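Local coordinates for protein glucoamylase (PDB 1LF6) that hydrolyses terminal alpha-1,4-linked glucose residues successively from the non-reducing ends of glucan chains, releasing beta-D-glucose, at residues A70-I75 with L248-S253; H158-G163 with A181-V186; D400-S405 with T456-I461; K409-Y414 with A462-D467. All blocks are in the same frame, centred on the assembly; numbering follows the deposited sequence.

Interaction 1: residues A70-I75 with L248-S253; sequences ADVKEI and LSFGQS. Unlike the reference sequence in segment 248-253: Q252 (reference Gly).
D71 meets F250 while its carboxylate is held from outside this pair: OD2 accepts the backbone N-H of K160, which ties the acid to the 158-163 loop beside the meeting of the two sheets of the N-terminal super-beta-sandwich. Strand 70-80 belongs to the seven-stranded sheet and strand 243-251 to the ten-stranded one. The short strand axes at 70-72 and 248-251 approach to 10.5 Å and run at 137° to each other, a spacing too wide for backbone pairing but right for interlocking side chains. Consistent with this, D71 and F250 have their CA atoms 9.5 Å apart, and the two segments touch through side chains alone.

F250 presents an edge. D71 CB lies near the ring plane, 4.0 Å from F250 CE1, and V72 CG2 sits further along the same rim, 4.4 Å from F250 CZ. Y64 stacks on this ring, so its position is defined from a further direction. Two neighbouring residues, D71 and V72, both face inward, consistent with the psi of D71, -12°, which breaks the extended alternation; past the corner at K73, I75 again faces the interior. On the other strand L248 and F250 face strand 70-80, and S249, between them, makes no contact with it.

I75 places CG1 anti to its carbonyl carbon (chi1 -59°), and the extended branch carries its end methyl across the gap. L248 CD2 receives it: this one methyl lies 3.7 Å from I75 CD1 and 3.9 Å from V72 CG2.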
# COMPACT_ATOMS: atom_id res chain seq x y z
N ALA A 70 -0.78 -4.41 -12.49
CA ALA A 70 0.56 -3.89 -12.71
C ALA A 70 0.97 -4.34 -14.10
O ALA A 70 0.71 -5.47 -14.50
CB ALA A 70 1.51 -4.44 -11.67
N ASP A 71 1.60 -3.44 -14.85
CA ASP A 71 2.01 -3.75 -16.22
C ASP A 71 3.49 -3.51 -16.43
O ASP A 71 4.05 -3.91 -17.44
CB ASP A 71 1.23 -2.87 -17.19
CG ASP A 71 -0.26 -3.07 -17.10
OD1 ASP A 71 -0.97 -2.09 -16.81
OD2 ASP A 71 -0.71 -4.21 -17.32
N VAL A 72 4.11 -2.84 -15.46
CA VAL A 72 5.52 -2.51 -15.55
C VAL A 72 6.29 -2.90 -14.30
O VAL A 72 5.78 -2.78 -13.18
CB VAL A 72 5.69 -0.99 -15.79
CG1 VAL A 72 7.16 -0.63 -15.90
CG2 VAL A 72 4.93 -0.57 -17.04
N LYS A 73 7.52 -3.38 -14.47
CA LYS A 73 8.33 -3.76 -13.33
C LYS A 73 9.26 -2.59 -13.00
O LYS A 73 9.39 -2.21 -11.83
CB LYS A 73 9.14 -5.01 -13.66
CG LYS A 73 9.91 -5.61 -12.49
CD LYS A 73 11.34 -5.10 -12.42
CE LYS A 73 12.14 -5.84 -11.35
NZ LYS A 73 13.58 -5.46 -11.37
N GLU A 74 9.87 -2.02 -14.03
CA GLU A 74 10.78 -0.90 -13.87
C GLU A 74 11.05 -0.13 -15.16
O GLU A 74 10.80 -0.61 -16.26
CB GLU A 74 12.14 -1.36 -13.35
CG GLU A 74 12.19 -1.79 -11.91
CD GLU A 74 13.62 -1.93 -11.44
OE1 GLU A 74 14.39 -2.65 -12.13
OE2 GLU A 74 13.98 -1.33 -10.40
N ILE A 75 11.59 1.07 -14.98
CA ILE A 75 11.99 1.95 -16.07
C ILE A 75 13.17 2.69 -15.46
O ILE A 75 12.99 3.60 -14.64
CB ILE A 75 10.90 2.98 -16.45
CG1 ILE A 75 9.62 2.27 -16.87
CG2 ILE A 75 11.40 3.85 -17.60
CD1 ILE A 75 8.46 3.21 -17.18
N LEU A 248 5.22 7.15 -21.42
CA LEU A 248 4.72 5.78 -21.49
C LEU A 248 3.21 5.83 -21.47
O LEU A 248 2.60 6.26 -20.48
CB LEU A 248 5.23 4.95 -20.31
CG LEU A 248 4.69 3.52 -20.22
CD1 LEU A 248 5.19 2.69 -21.39
CD2 LEU A 248 5.14 2.90 -18.89
N SER A 249 2.59 5.40 -22.56
CA SER A 249 1.14 5.41 -22.67
C SER A 249 0.56 4.00 -22.71
O SER A 249 1.26 3.03 -23.02
CB SER A 249 0.72 6.21 -23.90
OG SER A 249 1.20 7.54 -23.82
N PHE A 250 -0.73 3.90 -22.40
CA PHE A 250 -1.43 2.63 -22.38
C PHE A 250 -2.69 2.67 -23.24
O PHE A 250 -3.26 3.74 -23.46
CB PHE A 250 -1.82 2.28 -20.94
CG PHE A 250 -0.64 2.16 -20.00
CD1 PHE A 250 -0.13 0.91 -19.67
CD2 PHE A 250 -0.04 3.29 -19.47
CE1 PHE A 250 0.96 0.79 -18.83
CE2 PHE A 250 1.06 3.18 -18.63
CZ PHE A 250 1.56 1.93 -18.30
N GLY A 251 -3.10 1.50 -23.70
CA GLY A 251 -4.30 1.40 -24.52
C GLY A 251 -4.72 -0.05 -24.69
O GLY A 251 -3.98 -0.95 -24.31
N GLN A 252 -5.89 -0.26 -25.27
CA GLN A 252 -6.39 -1.62 -25.50
C GLN A 252 -6.05 -2.06 -26.92
O GLN A 252 -6.53 -3.08 -27.41
CB GLN A 252 -7.91 -1.66 -25.29
CG GLN A 252 -8.52 -3.06 -25.38
CD GLN A 252 -10.04 -3.03 -25.29
OE1 GLN A 252 -10.71 -2.39 -26.11
NE2 GLN A 252 -10.59 -3.71 -24.29
N SER A 253 -5.21 -1.26 -27.58
CA SER A 253 -4.79 -1.54 -28.95
C SER A 253 -3.55 -0.72 -29.27
O SER A 253 -3.21 0.22 -28.54
CB SER A 253 -5.90 -1.20 -29.94
OG SER A 253 -6.12 0.20 -30.02

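Interaction 2: residues H158-G163 with A181-V186; sequences HIKNQG and AKRDNV
This is a partly buried, mixed apolar and polar contact between a loop and the tip of a beta hairpin in the N-terminal sandwich domain. Residues 158-163 follow strand 150-157, and R183 to V186 form the type II' turn joining strands 176-183 and 186-192. I159 makes the apolar part: its CG2 branch sits 3.4 Å from V186 CB, tighter than usual carbon contact, and 3.5 Å from R183 CB, while CD1 reaches A181 CB at 3.7 Å. The backbone N of I159 is held by N166 OD1.

R183 has CG anti to its backbone N (chi1 -166°), which sends the guanidinium along the loop. I159 O lies at the edge of that group, in its plane, and takes a weak but straight bond from R183 NH2 (3.4 Å, 166°). Q162 lies over one guanidinium face, its NE2 bonded to S164 O; the very short approach of its OE1 is doubtful. D184 OD2 lies over the opposite face, a long charge pairing.

K160 runs extended across the turn, with CE 3.7 Å from V186 CG2. K160 NZ ends 4.1 Å from D184 OD2, where opposite charges probably attract; the same nitrogen, K160 NZ, donates to N185 OD1 at 2.7 Å, in the carbonyl plane with a C=O...N angle of 149°.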
# COMPACT_ATOMS: atom_id res chain seq x y z
N HIS A 158 5.82 -5.87 -17.66
CA HIS A 158 5.27 -7.06 -17.02
C HIS A 158 3.77 -6.90 -17.14
O HIS A 158 3.06 -6.82 -16.14
CB HIS A 158 5.65 -7.13 -15.55
CG HIS A 158 7.04 -7.64 -15.30
ND1 HIS A 158 7.42 -8.19 -14.10
CD2 HIS A 158 8.13 -7.67 -16.10
CE1 HIS A 158 8.70 -8.53 -14.16
NE2 HIS A 158 9.15 -8.23 -15.36
N ILE A 159 3.29 -6.85 -18.38
CA ILE A 159 1.88 -6.64 -18.65
C ILE A 159 0.96 -7.64 -17.97
O ILE A 159 1.20 -8.86 -17.98
CB ILE A 159 1.63 -6.62 -20.17
CG1 ILE A 159 2.55 -5.58 -20.80
CG2 ILE A 159 0.16 -6.26 -20.46
CD1 ILE A 159 2.58 -5.62 -22.30
N LYS A 160 -0.10 -7.11 -17.38
CA LYS A 160 -1.09 -7.90 -16.66
C LYS A 160 -0.50 -8.79 -15.57
O LYS A 160 -0.75 -9.99 -15.52
CB LYS A 160 -1.93 -8.74 -17.63
CG LYS A 160 -3.02 -7.94 -18.32
CD LYS A 160 -4.12 -8.87 -18.83
CE LYS A 160 -5.38 -8.09 -19.16
NZ LYS A 160 -6.51 -9.01 -19.49
N ASN A 161 0.30 -8.18 -14.71
CA ASN A 161 0.92 -8.85 -13.57
C ASN A 161 1.85 -10.03 -13.82
O ASN A 161 1.93 -10.93 -12.99
CB ASN A 161 -0.17 -9.29 -12.58
CG ASN A 161 -1.02 -8.13 -12.11
OD1 ASN A 161 -2.21 -8.06 -12.42
ND2 ASN A 161 -0.42 -7.21 -11.38
N GLN A 162 2.54 -10.05 -14.95
CA GLN A 162 3.47 -11.14 -15.22
C GLN A 162 4.59 -10.70 -16.15
O GLN A 162 4.36 -10.03 -17.16
CB GLN A 162 2.74 -12.37 -15.81
CG GLN A 162 2.37 -12.28 -17.26
CD GLN A 162 1.88 -13.62 -17.80
OE1 GLN A 162 0.86 -14.15 -17.34
NE2 GLN A 162 2.60 -14.17 -18.77
N GLY A 163 5.81 -11.07 -15.79
CA GLY A 163 6.96 -10.68 -16.58
C GLY A 163 7.24 -11.59 -17.76
O GLY A 163 7.93 -11.18 -18.70
N ALA A 181 4.67 -2.86 -26.39
CA ALA A 181 4.62 -4.09 -25.60
C ALA A 181 3.15 -4.45 -25.44
O ALA A 181 2.30 -3.57 -25.32
CB ALA A 181 5.26 -3.87 -24.23
N LYS A 182 2.85 -5.74 -25.46
CA LYS A 182 1.46 -6.16 -25.32
C LYS A 182 1.30 -7.55 -24.72
O LYS A 182 2.23 -8.36 -24.72
CB LYS A 182 0.75 -6.09 -26.67
CG LYS A 182 1.33 -7.02 -27.74
CD LYS A 182 0.48 -8.27 -27.93
CE LYS A 182 -0.86 -7.94 -28.59
NZ LYS A 182 -1.69 -9.15 -28.80
N ARG A 183 0.11 -7.79 -24.21
CA ARG A 183 -0.27 -9.07 -23.62
C ARG A 183 -1.77 -8.96 -23.45
O ARG A 183 -2.26 -8.11 -22.71
CB ARG A 183 0.39 -9.29 -22.26
CG ARG A 183 0.28 -10.73 -21.81
CD ARG A 183 0.22 -10.87 -20.30
NE ARG A 183 -0.46 -12.12 -19.95
CZ ARG A 183 -0.91 -12.43 -18.74
NH1 ARG A 183 -1.51 -13.60 -18.54
NH2 ARG A 183 -0.76 -11.58 -17.73
N ASP A 184 -2.51 -9.82 -24.15
CA ASP A 184 -3.96 -9.79 -24.10
C ASP A 184 -4.45 -8.44 -24.62
O ASP A 184 -3.99 -7.96 -25.66
CB ASP A 184 -4.47 -10.03 -22.68
CG ASP A 184 -4.31 -11.47 -22.24
OD1 ASP A 184 -4.59 -12.38 -23.05
OD2 ASP A 184 -3.90 -11.70 -21.08
N ASN A 185 -5.36 -7.81 -23.89
CA ASN A 185 -5.92 -6.53 -24.30
C ASN A 185 -5.15 -5.31 -23.78
O ASN A 185 -5.64 -4.19 -23.88
CB ASN A 185 -7.37 -6.44 -23.83
CG ASN A 185 -7.50 -6.62 -22.33
OD1 ASN A 185 -7.11 -7.65 -21.78
ND2 ASN A 185 -8.04 -5.60 -21.66
N VAL A 186 -3.95 -5.52 -23.24
CA VAL A 186 -3.19 -4.39 -22.72
C VAL A 186 -1.94 -4.06 -23.53
O VAL A 186 -1.06 -4.90 -23.69
CB VAL A 186 -2.77 -4.64 -21.25
CG1 VAL A 186 -1.99 -3.44 -20.72
CG2 VAL A 186 -4.00 -4.89 -20.39

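Interaction 3: residues D400-S405 with T456-I461; sequences DPIILS and TCAAYI
I402 pushes its CG2 methyl against the opposing helix, 3.7 Å from A458 N, 3.9 Å from A458 CB and 4.1 Å from C457 CB. At chi1 -60° CG2 stands anti to the backbone N, and this branch reaches the A458 backbone, consistent with the small side chain there. Next to it, C457 SG lies 4.0 Å from I403 CA, where the CA atoms of I403 and C457 are also close, 5.8 Å apart. The third touching point is I461, whose CD1 ends 3.9 Å from S405 CB and also rests near the carbonyl oxygen of I402.

The helix geometry agrees with these short reaches. The segment axes approach to 8.6 Å at 45°, joining helix 395-407 to helix 445-464 in the (alpha/alpha) barrel of the family 15 catalytic domain. Helix 395-407 is kinked where P401 and I402 lack bonds to the preceding turn. One turn on, S405 OG donates to P401 O at 2.9 Å, and S405 N reaches the same oxygen from the opposite face of its plane, leaving CB for the interface. L417 and V418 of helix 414-428 pack on S405 and I461 respectively, while Y346 of helix 342-355 touches I403.

Everything that crosses is buried and non-directional, so the interface depends on close fit and dispersion, the hydroxyls of S405 and T456 bonding to carbonyls of their own helices (P401 O and V452 O).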
# COMPACT_ATOMS: atom_id res chain seq x y z
N ASP A 400 -16.95 -4.03 11.39
CA ASP A 400 -16.49 -2.72 10.97
C ASP A 400 -17.40 -1.96 10.01
O ASP A 400 -17.62 -0.77 10.18
CB ASP A 400 -15.06 -2.81 10.40
CG ASP A 400 -14.04 -3.13 11.48
OD1 ASP A 400 -14.34 -2.88 12.67
OD2 ASP A 400 -12.93 -3.61 11.15
N PRO A 401 -17.92 -2.64 8.98
CA PRO A 401 -18.80 -1.89 8.08
C PRO A 401 -20.04 -1.36 8.80
O PRO A 401 -20.59 -0.32 8.42
CB PRO A 401 -19.11 -2.90 6.97
CG PRO A 401 -18.80 -4.24 7.60
CD PRO A 401 -17.59 -3.96 8.43
N ILE A 402 -20.48 -2.06 9.84
CA ILE A 402 -21.65 -1.61 10.60
C ILE A 402 -21.28 -0.37 11.39
O ILE A 402 -22.03 0.60 11.44
CB ILE A 402 -22.14 -2.67 11.62
CG1 ILE A 402 -22.53 -3.97 10.92
CG2 ILE A 402 -23.32 -2.10 12.40
CD1 ILE A 402 -22.90 -5.09 11.89
N ILE A 403 -20.10 -0.41 12.02
CA ILE A 403 -19.63 0.72 12.81
C ILE A 403 -19.47 1.95 11.92
O ILE A 403 -19.80 3.06 12.33
CB ILE A 403 -18.28 0.38 13.49
CG1 ILE A 403 -18.46 -0.85 14.39
CG2 ILE A 403 -17.78 1.57 14.32
CD1 ILE A 403 -17.17 -1.36 15.01
N LEU A 404 -18.99 1.75 10.70
CA LEU A 404 -18.80 2.85 9.75
C LEU A 404 -20.17 3.40 9.32
O LEU A 404 -20.34 4.60 9.18
CB LEU A 404 -18.03 2.36 8.52
CG LEU A 404 -17.67 3.41 7.45
CD1 LEU A 404 -16.87 4.53 8.06
CD2 LEU A 404 -16.88 2.73 6.33
N SER A 405 -21.14 2.52 9.12
CA SER A 405 -22.48 2.94 8.73
C SER A 405 -23.03 3.87 9.80
O SER A 405 -23.71 4.86 9.50
CB SER A 405 -23.40 1.73 8.57
OG SER A 405 -23.04 0.97 7.42
N THR A 456 -23.71 -3.08 18.85
CA THR A 456 -24.27 -1.92 19.53
C THR A 456 -24.68 -0.89 18.47
O THR A 456 -25.76 -0.30 18.53
CB THR A 456 -23.25 -1.30 20.53
OG1 THR A 456 -22.98 -2.23 21.59
CG2 THR A 456 -23.79 -0.01 21.14
N CYS A 457 -23.81 -0.67 17.47
CA CYS A 457 -24.12 0.27 16.40
C CYS A 457 -25.28 -0.26 15.56
O CYS A 457 -26.10 0.51 15.06
CB CYS A 457 -22.89 0.50 15.51
SG CYS A 457 -21.49 1.29 16.33
N ALA A 458 -25.35 -1.59 15.42
CA ALA A 458 -26.41 -2.21 14.64
C ALA A 458 -27.75 -1.99 15.34
O ALA A 458 -28.77 -1.78 14.69
CB ALA A 458 -26.15 -3.70 14.47
N ALA A 459 -27.73 -2.05 16.67
CA ALA A 459 -28.94 -1.85 17.46
C ALA A 459 -29.41 -0.41 17.31
O ALA A 459 -30.61 -0.14 17.21
CB ALA A 459 -28.67 -2.16 18.92
N TYR A 460 -28.46 0.52 17.29
CA TYR A 460 -28.77 1.94 17.15
C TYR A 460 -29.44 2.19 15.80
O TYR A 460 -30.46 2.87 15.72
CB TYR A 460 -27.49 2.77 17.22
CG TYR A 460 -27.71 4.26 17.08
CD1 TYR A 460 -27.94 5.06 18.20
CD2 TYR A 460 -27.68 4.88 15.83
CE1 TYR A 460 -28.14 6.43 18.08
CE2 TYR A 460 -27.88 6.26 15.70
CZ TYR A 460 -28.11 7.03 16.83
OH TYR A 460 -28.30 8.39 16.71
N ILE A 461 -28.84 1.65 14.75
CA ILE A 461 -29.38 1.81 13.40
C ILE A 461 -30.73 1.12 13.25
O ILE A 461 -31.61 1.62 12.55
CB ILE A 461 -28.40 1.26 12.34
CG1 ILE A 461 -27.09 2.05 12.38
CG2 ILE A 461 -29.04 1.34 10.96
CD1 ILE A 461 -26.03 1.52 11.44

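Interaction 4: residues K409-Y414 with A462-D467; sequences KRYDLY and AEQNKD
Y411 has its ring sandwiched between an alkyl chain and a backbone carbonyl: Q464 CG stands 3.9 Å from the ring centroid and only 2° off its normal, a CH-pi contact, while K409 O lies over the centre of the opposite face. The Q464 chain bends at chi2, and its amide stacks nearly parallel to the ring. The contact joins the link between helices 395-407 and 414-428 of the (alpha/alpha) barrel to the C-terminal end of helix 445-464, which closes in a Schellman motif, with D467 N bonded to A462 O at 2.8 Å.

N465, just past that helix, donates ND2 to a lone pair of Y411 O at 3.3 Å, in both the carbonyl and the amide planes; the same nitrogen has its stronger partner in I461 O. The amide also lies alongside Y414, with N465 ND2 3.3 Å from Y414 CB.

Y414 has CG anti to its backbone N (chi1 180°), extending the ring across the end of helix 445-464, where Y414 CE1 touches A462 CB at 3.5 Å. D467 begins helix 468-489 as its N-cap, and its OD2 also bonds S470 OG. Y414 OH donates to D467 OD2 at 2.6 Å, arriving 50° out of the carboxylate plane.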
# COMPACT_ATOMS: atom_id res chain seq x y z
N LYS A 409 -23.74 7.91 9.63
CA LYS A 409 -25.18 8.07 9.78
C LYS A 409 -25.93 7.59 8.55
O LYS A 409 -26.93 8.18 8.14
CB LYS A 409 -25.52 9.54 10.07
CG LYS A 409 -24.99 10.02 11.41
CD LYS A 409 -25.42 11.44 11.71
CE LYS A 409 -24.92 11.87 13.09
NZ LYS A 409 -25.40 13.24 13.45
N ARG A 410 -25.44 6.50 7.96
CA ARG A 410 -26.05 5.92 6.78
C ARG A 410 -27.08 4.87 7.19
O ARG A 410 -26.89 3.67 6.97
CB ARG A 410 -24.97 5.28 5.90
CG ARG A 410 -24.04 6.30 5.26
CD ARG A 410 -24.80 7.13 4.24
NE ARG A 410 -25.40 6.27 3.22
CZ ARG A 410 -24.75 5.75 2.19
NH1 ARG A 410 -23.47 6.00 2.01
NH2 ARG A 410 -25.36 4.98 1.33
N TYR A 411 -28.17 5.34 7.79
CA TYR A 411 -29.24 4.45 8.25
C TYR A 411 -30.01 3.84 7.09
O TYR A 411 -30.84 2.95 7.28
CB TYR A 411 -30.19 5.23 9.16
CG TYR A 411 -29.48 6.05 10.21
CD1 TYR A 411 -28.42 5.51 10.94
CD2 TYR A 411 -29.88 7.36 10.49
CE1 TYR A 411 -27.77 6.25 11.92
CE2 TYR A 411 -29.23 8.11 11.47
CZ TYR A 411 -28.18 7.55 12.18
OH TYR A 411 -27.55 8.28 13.15
N ASP A 412 -29.72 4.33 5.89
CA ASP A 412 -30.38 3.84 4.69
C ASP A 412 -29.82 2.47 4.29
O ASP A 412 -30.40 1.78 3.46
CB ASP A 412 -30.16 4.84 3.56
CG ASP A 412 -28.69 5.07 3.28
OD1 ASP A 412 -28.19 4.61 2.23
OD2 ASP A 412 -28.02 5.72 4.11
N LEU A 413 -28.70 2.08 4.89
CA LEU A 413 -28.07 0.80 4.57
C LEU A 413 -28.44 -0.32 5.53
O LEU A 413 -27.86 -1.41 5.50
CB LEU A 413 -26.54 0.96 4.54
CG LEU A 413 -25.96 1.93 3.51
CD1 LEU A 413 -24.45 2.01 3.68
CD2 LEU A 413 -26.33 1.48 2.09
N TYR A 414 -29.43 -0.06 6.39
CA TYR A 414 -29.86 -1.05 7.37
C TYR A 414 -30.26 -2.40 6.77
O TYR A 414 -29.78 -3.44 7.22
CB TYR A 414 -31.02 -0.50 8.21
CG TYR A 414 -31.52 -1.48 9.25
CD1 TYR A 414 -30.71 -1.83 10.33
CD2 TYR A 414 -32.77 -2.08 9.13
CE1 TYR A 414 -31.14 -2.76 11.27
CE2 TYR A 414 -33.21 -3.01 10.06
CZ TYR A 414 -32.39 -3.35 11.13
OH TYR A 414 -32.81 -4.28 12.04
N ALA A 462 -30.89 -0.02 13.91
CA ALA A 462 -32.16 -0.74 13.85
C ALA A 462 -33.26 0.13 14.44
O ALA A 462 -34.37 0.18 13.91
CB ALA A 462 -32.07 -2.05 14.62
N GLU A 463 -32.94 0.83 15.53
CA GLU A 463 -33.90 1.71 16.18
C GLU A 463 -34.28 2.87 15.27
O GLU A 463 -35.45 3.29 15.24
CB GLU A 463 -33.33 2.25 17.50
CG GLU A 463 -33.29 1.21 18.61
CD GLU A 463 -32.77 1.77 19.92
OE1 GLU A 463 -32.68 1.00 20.91
OE2 GLU A 463 -32.46 2.98 19.97
N GLN A 464 -33.31 3.40 14.54
CA GLN A 464 -33.55 4.51 13.62
C GLN A 464 -34.54 4.05 12.55
O GLN A 464 -35.32 4.85 12.03
CB GLN A 464 -32.25 4.96 12.95
CG GLN A 464 -31.23 5.52 13.92
CD GLN A 464 -31.69 6.82 14.56
OE1 GLN A 464 -31.20 7.21 15.62
NE2 GLN A 464 -32.62 7.50 13.91
N ASN A 465 -34.50 2.76 12.24
CA ASN A 465 -35.39 2.18 11.24
C ASN A 465 -36.64 1.60 11.90
O ASN A 465 -37.44 0.92 11.26
CB ASN A 465 -34.63 1.10 10.47
CG ASN A 465 -33.62 1.68 9.50
OD1 ASN A 465 -33.95 1.94 8.34
ND2 ASN A 465 -32.40 1.89 9.96
N LYS A 466 -36.78 1.88 13.19
CA LYS A 466 -37.92 1.41 13.98
C LYS A 466 -38.06 -0.10 14.06
O LYS A 466 -39.16 -0.62 14.24
CB LYS A 466 -39.21 2.04 13.43
CG LYS A 466 -39.25 3.56 13.55
CD LYS A 466 -40.54 4.13 12.99
CE LYS A 466 -40.59 5.65 13.16
NZ LYS A 466 -41.85 6.22 12.59
N ASP A 467 -36.94 -0.81 13.94
CA ASP A 467 -36.94 -2.27 14.04
C ASP A 467 -36.52 -2.57 15.48
O ASP A 467 -35.44 -3.11 15.73
CB ASP A 467 -35.93 -2.88 13.07
CG ASP A 467 -35.93 -4.39 13.10
OD1 ASP A 467 -36.54 -4.96 14.02
OD2 ASP A 467 -35.33 -5.01 12.20

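The four contacts form two touching pairs, one in each part of the enzyme. Interactions 1 and 2 lie about 8 Å apart between centres in the N-terminal sandwich: interaction 1 is buried, mainly apolar packing between its sheets, while interaction 2, nested within the same chain loop, closes a more exposed margin with charged and amide groups. D71 O and H158 N, 2.7 Å apart, probably hydrogen-bond between them. About 42 Å from interaction 1 between centres, interaction 3 is buried helix packing in the catalytic barrel. Interaction 4 takes up the same helix 445-464 at its end, about 9 Å away between centres, and replaces methyl contacts with tyrosine rings and side-chain hydrogen bonds; I461 CG2 packs on Y414 CD1 where they join.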